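Local structure of (S)-ureidoglycine aminohydrolase (Escherichia coli, 1RC6) at residues 40-43 against 44-47; 85-89 against 90-94. The protein catalyses the manganese-dependent hydrolysis of (S)-ureidoglycine to (S)-ureidoglycolate and ammonia, the second stereospecific step of allantoin degradation. All blocks are in the same frame, centred on the assembly; numbering follows the deposited sequence.

Both interactions are local, each formed where the chain turns a corner between strands, with centres about 15 Å and nearest atoms about 8 Å apart, so the two do not touch. They reach the same six-stranded antiparallel sheet: residues 44-47 run into its outermost strand 46-49, whereas residues 85-89 end strand 81-89, an inner one. Interaction 1 sits at the surface, with an aromatic ring, a cysteine sulfur and an alanine on its inner side and the polar Glu43 and Asn44 exposed. Interaction 2 is partly buried and draws on branched aliphatic side chains, Leu85, Val87 and Ile92, that meet between two sheets of the cupin domain. Apolar contact carries both corners; sulfur enters the first alone.

Interaction 1: 40-43 against 44-47; sequences PGFE and NCDA
From Phe42 the backbone runs extended through Glu43, bends sharply at Asn44, whose phi/psi of 44/54° are left-handed, and continues almost fully stretched at Cys45 before settling into the strand at Asp46 and Ala47. The bend brings Phe42 and Cys45 together on the inside of the corner: the cysteine SG comes to 3.8 Å from Phe42 CB and lies at the edge of the phenyl ring, near its plane, rather than over a face. Cys45 holds its sulfur between its own backbone N and carbonyl carbon (chi1 68°), which directs SG back across the turn. Phe42 carries its ring beside its backbone N, and the ring extends past the sulfur so that CD2 reaches Ala47 CB at 4.5 Å, a loose and oblique approach. Ala47 is buried, and its methyl points back at the preceding arm.

This corner leads into strand 46-49, an outermost strand of a six-stranded antiparallel sheet that belongs to the N-terminal cupin domain, and strand 60-67 of that sheet lies next to it. Backbone hydrogen bonds join Asn44 to His67 and Asp46 to Thr65, while Cys45 also rests on Val64 and Leu66, so its side chain touches both the neighbouring strand and Phe42. Phe42 also touches Phe76 and Asn72 of nearby loops.

The polar side chains of the bend are exposed. The aliphatic CB of Glu43 stands 4.0 Å from Asn44 ND2, a van der Waals approach between adjacent residues. Inside the turn the Glu43 carbonyl O is 3.2 Å from Cys45 N, but the angle is too poor for a hydrogen bond; outside the corner, Glu43 makes a backbone hydrogen bond with Gly71.

Interaction 2: 85-89 against 90-94; sequences LYVIS and GNITA
A classic beta bulge at Ile88 and Ser89, both facing Gln128 of strand 127-135, closes strand 81-89 of the cupin domain just before the chain doubles back into strand 91-96 of another sheet. On the inside of this corner Val87 and Ile92 reach toward each other tip to tip, Val87 CG2 lying 3.8 Å from Ile92 CG1. Ile92 sets CG1 between its backbone N and carbonyl carbon (chi1 73°), and its CD1 extends to meet Leu85 CD1 at 3.9 Å and Leu85 CD2 at 4.1 Å, nestling by the fork of the leucine. The second Val87 methyl, CG1, sits 3.8 Å from Gly90 O. Gly90, with phi/psi of 96/-155°, forms the bend between the two arms. Leu103 of strand 99-104 touches both Val87 and Ile92, and Ile129 backs Leu85 and Val87. The two arms do not pair as a hairpin. Instead Tyr86 pairs by its backbone with Phe130 and Leu85 with Leu109, while Asn91 O accepts a hydrogen bond from Ser127 OG. Because Leu85 and Val87 meet Ile92 through methyl and methylene groups alone, cohesion between these side chains rests on dispersion and the exclusion of water.

Interaction 1: 40-43 against 44-47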
loop_
_atom_site.group_PDB
_atom_site.type_symbol
_atom_site.label_atom_id
_atom_site.label_comp_id
_atom_site.label_asym_id
_atom_site.label_seq_id
_atom_site.Cartn_x
_atom_site.Cartn_y
_atom_site.Cartn_z
ATOM N N PRO A 40 -11.371 10.161 -12.610
ATOM C CA PRO A 40 -12.734 10.612 -12.305
ATOM C C PRO A 40 -13.175 10.193 -10.888
ATOM O O PRO A 40 -12.936 9.066 -10.443
ATOM C CB PRO A 40 -13.572 9.967 -13.414
ATOM C CG PRO A 40 -12.760 8.769 -13.822
ATOM C CD PRO A 40 -11.345 9.295 -13.801
ATOM N N GLY A 41 -13.804 11.127 -10.182
ATOM C CA GLY A 41 -14.244 10.873 -8.828
ATOM C C GLY A 41 -13.293 11.472 -7.805
ATOM O O GLY A 41 -13.671 11.719 -6.665
ATOM N N PHE A 42 -12.046 11.698 -8.189
ATOM C CA PHE A 42 -11.100 12.267 -7.241
ATOM C C PHE A 42 -11.061 13.788 -7.411
ATOM O O PHE A 42 -10.693 14.298 -8.469
ATOM C CB PHE A 42 -9.714 11.637 -7.430
ATOM C CG PHE A 42 -9.657 10.158 -7.067
ATOM C CD1 PHE A 42 -10.312 9.197 -7.855
ATOM C CD2 PHE A 42 -8.959 9.725 -5.935
ATOM C CE1 PHE A 42 -10.269 7.825 -7.518
ATOM C CE2 PHE A 42 -8.907 8.359 -5.582
ATOM C CZ PHE A 42 -9.566 7.403 -6.378
ATOM N N GLU A 43 -11.470 14.504 -6.365
ATOM C CA GLU A 43 -11.507 15.959 -6.396
ATOM C C GLU A 43 -10.510 16.569 -5.433
ATOM O O GLU A 43 -10.230 16.008 -4.374
ATOM C CB GLU A 43 -12.894 16.460 -6.017
ATOM C CG GLU A 43 -14.027 15.807 -6.761
ATOM C CD GLU A 43 -14.057 16.202 -8.209
ATOM O OE1 GLU A 43 -14.969 15.740 -8.930
ATOM O OE2 GLU A 43 -13.169 16.980 -8.622
ATOM N N ASN A 44 -9.982 17.726 -5.813
ATOM C CA ASN A 44 -9.036 18.464 -4.985
ATOM C C ASN A 44 -7.943 17.625 -4.320
ATOM O O ASN A 44 -7.747 17.701 -3.099
ATOM C CB ASN A 44 -9.813 19.226 -3.921
ATOM C CG ASN A 44 -10.964 19.999 -4.505
ATOM O OD1 ASN A 44 -10.792 20.745 -5.463
ATOM N ND2 ASN A 44 -12.150 19.829 -3.933
ATOM N N CYS A 45 -7.219 16.854 -5.126
ATOM C CA CYS A 45 -6.151 15.998 -4.615
ATOM C C CYS A 45 -5.314 15.493 -5.779
ATOM O O CYS A 45 -5.811 15.388 -6.898
ATOM C CB CYS A 45 -6.745 14.784 -3.907
ATOM S SG CYS A 45 -7.588 13.674 -5.075
ATOM N N ASP A 46 -4.055 15.166 -5.505
ATOM C CA ASP A 46 -3.164 14.646 -6.533
ATOM C C ASP A 46 -3.124 13.126 -6.425
ATOM O O ASP A 46 -2.675 12.584 -5.417
ATOM C CB ASP A 46 -1.748 15.199 -6.358
ATOM C CG ASP A 46 -1.698 16.707 -6.436
ATOM O OD1 ASP A 46 -2.423 17.258 -7.288
ATOM O OD2 ASP A 46 -0.931 17.328 -5.657
ATOM N N ALA A 47 -3.606 12.438 -7.452
ATOM C CA ALA A 47 -3.585 10.979 -7.421
ATOM C C ALA A 47 -2.519 10.453 -8.358
ATOM O O ALA A 47 -2.382 10.895 -9.498
ATOM C CB ALA A 47 -4.942 10.401 -7.805
#

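Interaction 2: 85-89 against 90-94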
loop_
_atom_site.group_PDB
_atom_site.type_symbol
_atom_site.label_atom_id
_atom_site.label_comp_id
_atom_site.label_asym_id
_atom_site.label_seq_id
_atom_site.Cartn_x
_atom_site.Cartn_y
_atom_site.Cartn_z
ATOM N N LEU A 85 -7.579 1.143 2.315
ATOM C CA LEU A 85 -7.046 2.489 2.429
ATOM C C LEU A 85 -6.186 2.615 3.681
ATOM O O LEU A 85 -6.515 2.059 4.718
ATOM C CB LEU A 85 -8.196 3.505 2.481
ATOM C CG LEU A 85 -7.869 4.996 2.670
ATOM C CD1 LEU A 85 -9.085 5.846 2.336
ATOM C CD2 LEU A 85 -7.407 5.250 4.085
ATOM N N TYR A 86 -5.081 3.350 3.578
ATOM C CA TYR A 86 -4.196 3.552 4.712
ATOM C C TYR A 86 -3.782 5.017 4.803
ATOM O O TYR A 86 -3.253 5.585 3.854
ATOM C CB TYR A 86 -2.950 2.683 4.581
ATOM C CG TYR A 86 -1.944 2.930 5.671
ATOM C CD1 TYR A 86 -1.988 2.215 6.858
ATOM C CD2 TYR A 86 -0.981 3.928 5.539
ATOM C CE1 TYR A 86 -1.104 2.484 7.898
ATOM C CE2 TYR A 86 -0.091 4.211 6.571
ATOM C CZ TYR A 86 -0.162 3.487 7.752
ATOM O OH TYR A 86 0.671 3.802 8.805
ATOM N N VAL A 87 -4.034 5.626 5.954
ATOM C CA VAL A 87 -3.679 7.013 6.152
ATOM C C VAL A 87 -2.204 7.125 6.471
ATOM O O VAL A 87 -1.765 6.791 7.566
ATOM C CB VAL A 87 -4.470 7.654 7.302
ATOM C CG1 VAL A 87 -4.010 9.102 7.486
ATOM C CG2 VAL A 87 -5.972 7.587 7.010
ATOM N N ILE A 88 -1.443 7.595 5.495
ATOM C CA ILE A 88 -0.018 7.768 5.667
ATOM C C ILE A 88 0.229 8.908 6.657
ATOM O O ILE A 88 1.146 8.845 7.475
ATOM C CB ILE A 88 0.642 8.072 4.303
ATOM C CG1 ILE A 88 0.491 6.854 3.383
ATOM C CG2 ILE A 88 2.104 8.423 4.490
ATOM C CD1 ILE A 88 0.815 7.132 1.937
ATOM N N SER A 89 -0.606 9.937 6.593
ATOM C CA SER A 89 -0.468 11.078 7.484
ATOM C C SER A 89 -1.680 12.004 7.363
ATOM O O SER A 89 -2.338 12.047 6.318
ATOM C CB SER A 89 0.773 11.865 7.125
ATOM O OG SER A 89 0.548 12.554 5.910
ATOM N N GLY A 90 -1.970 12.738 8.435
ATOM C CA GLY A 90 -3.092 13.652 8.411
ATOM C C GLY A 90 -4.327 13.038 9.008
ATOM O O GLY A 90 -4.241 12.131 9.827
ATOM N N ASN A 91 -5.486 13.533 8.585
ATOM C CA ASN A 91 -6.754 13.036 9.095
ATOM C C ASN A 91 -7.794 13.100 8.026
ATOM O O ASN A 91 -7.974 14.143 7.396
ATOM C CB ASN A 91 -7.233 13.870 10.282
ATOM C CG ASN A 91 -6.520 13.518 11.551
ATOM O OD1 ASN A 91 -5.368 13.897 11.741
ATOM N ND2 ASN A 91 -7.191 12.766 12.429
ATOM N N ILE A 92 -8.497 11.990 7.842
ATOM C CA ILE A 92 -9.537 11.915 6.836
ATOM C C ILE A 92 -10.806 11.333 7.433
ATOM O O ILE A 92 -10.831 10.877 8.577
ATOM C CB ILE A 92 -9.112 11.014 5.650
ATOM C CG1 ILE A 92 -9.134 9.552 6.075
ATOM C CG2 ILE A 92 -7.709 11.371 5.190
ATOM C CD1 ILE A 92 -9.536 8.635 4.952
ATOM N N THR A 93 -11.862 11.343 6.636
ATOM C CA THR A 93 -13.141 10.817 7.057
ATOM C C THR A 93 -13.587 9.860 5.975
ATOM O O THR A 93 -13.934 10.265 4.870
ATOM C CB THR A 93 -14.177 11.947 7.216
ATOM O OG1 THR A 93 -13.754 12.820 8.263
ATOM C CG2 THR A 93 -15.552 11.387 7.554
ATOM N N ALA A 94 -13.563 8.579 6.294
ATOM C CA ALA A 94 -13.961 7.571 5.332
ATOM C C ALA A 94 -15.373 7.113 5.612
ATOM O O ALA A 94 -15.864 7.223 6.738
ATOM C CB ALA A 94 -13.012 6.390 5.401
#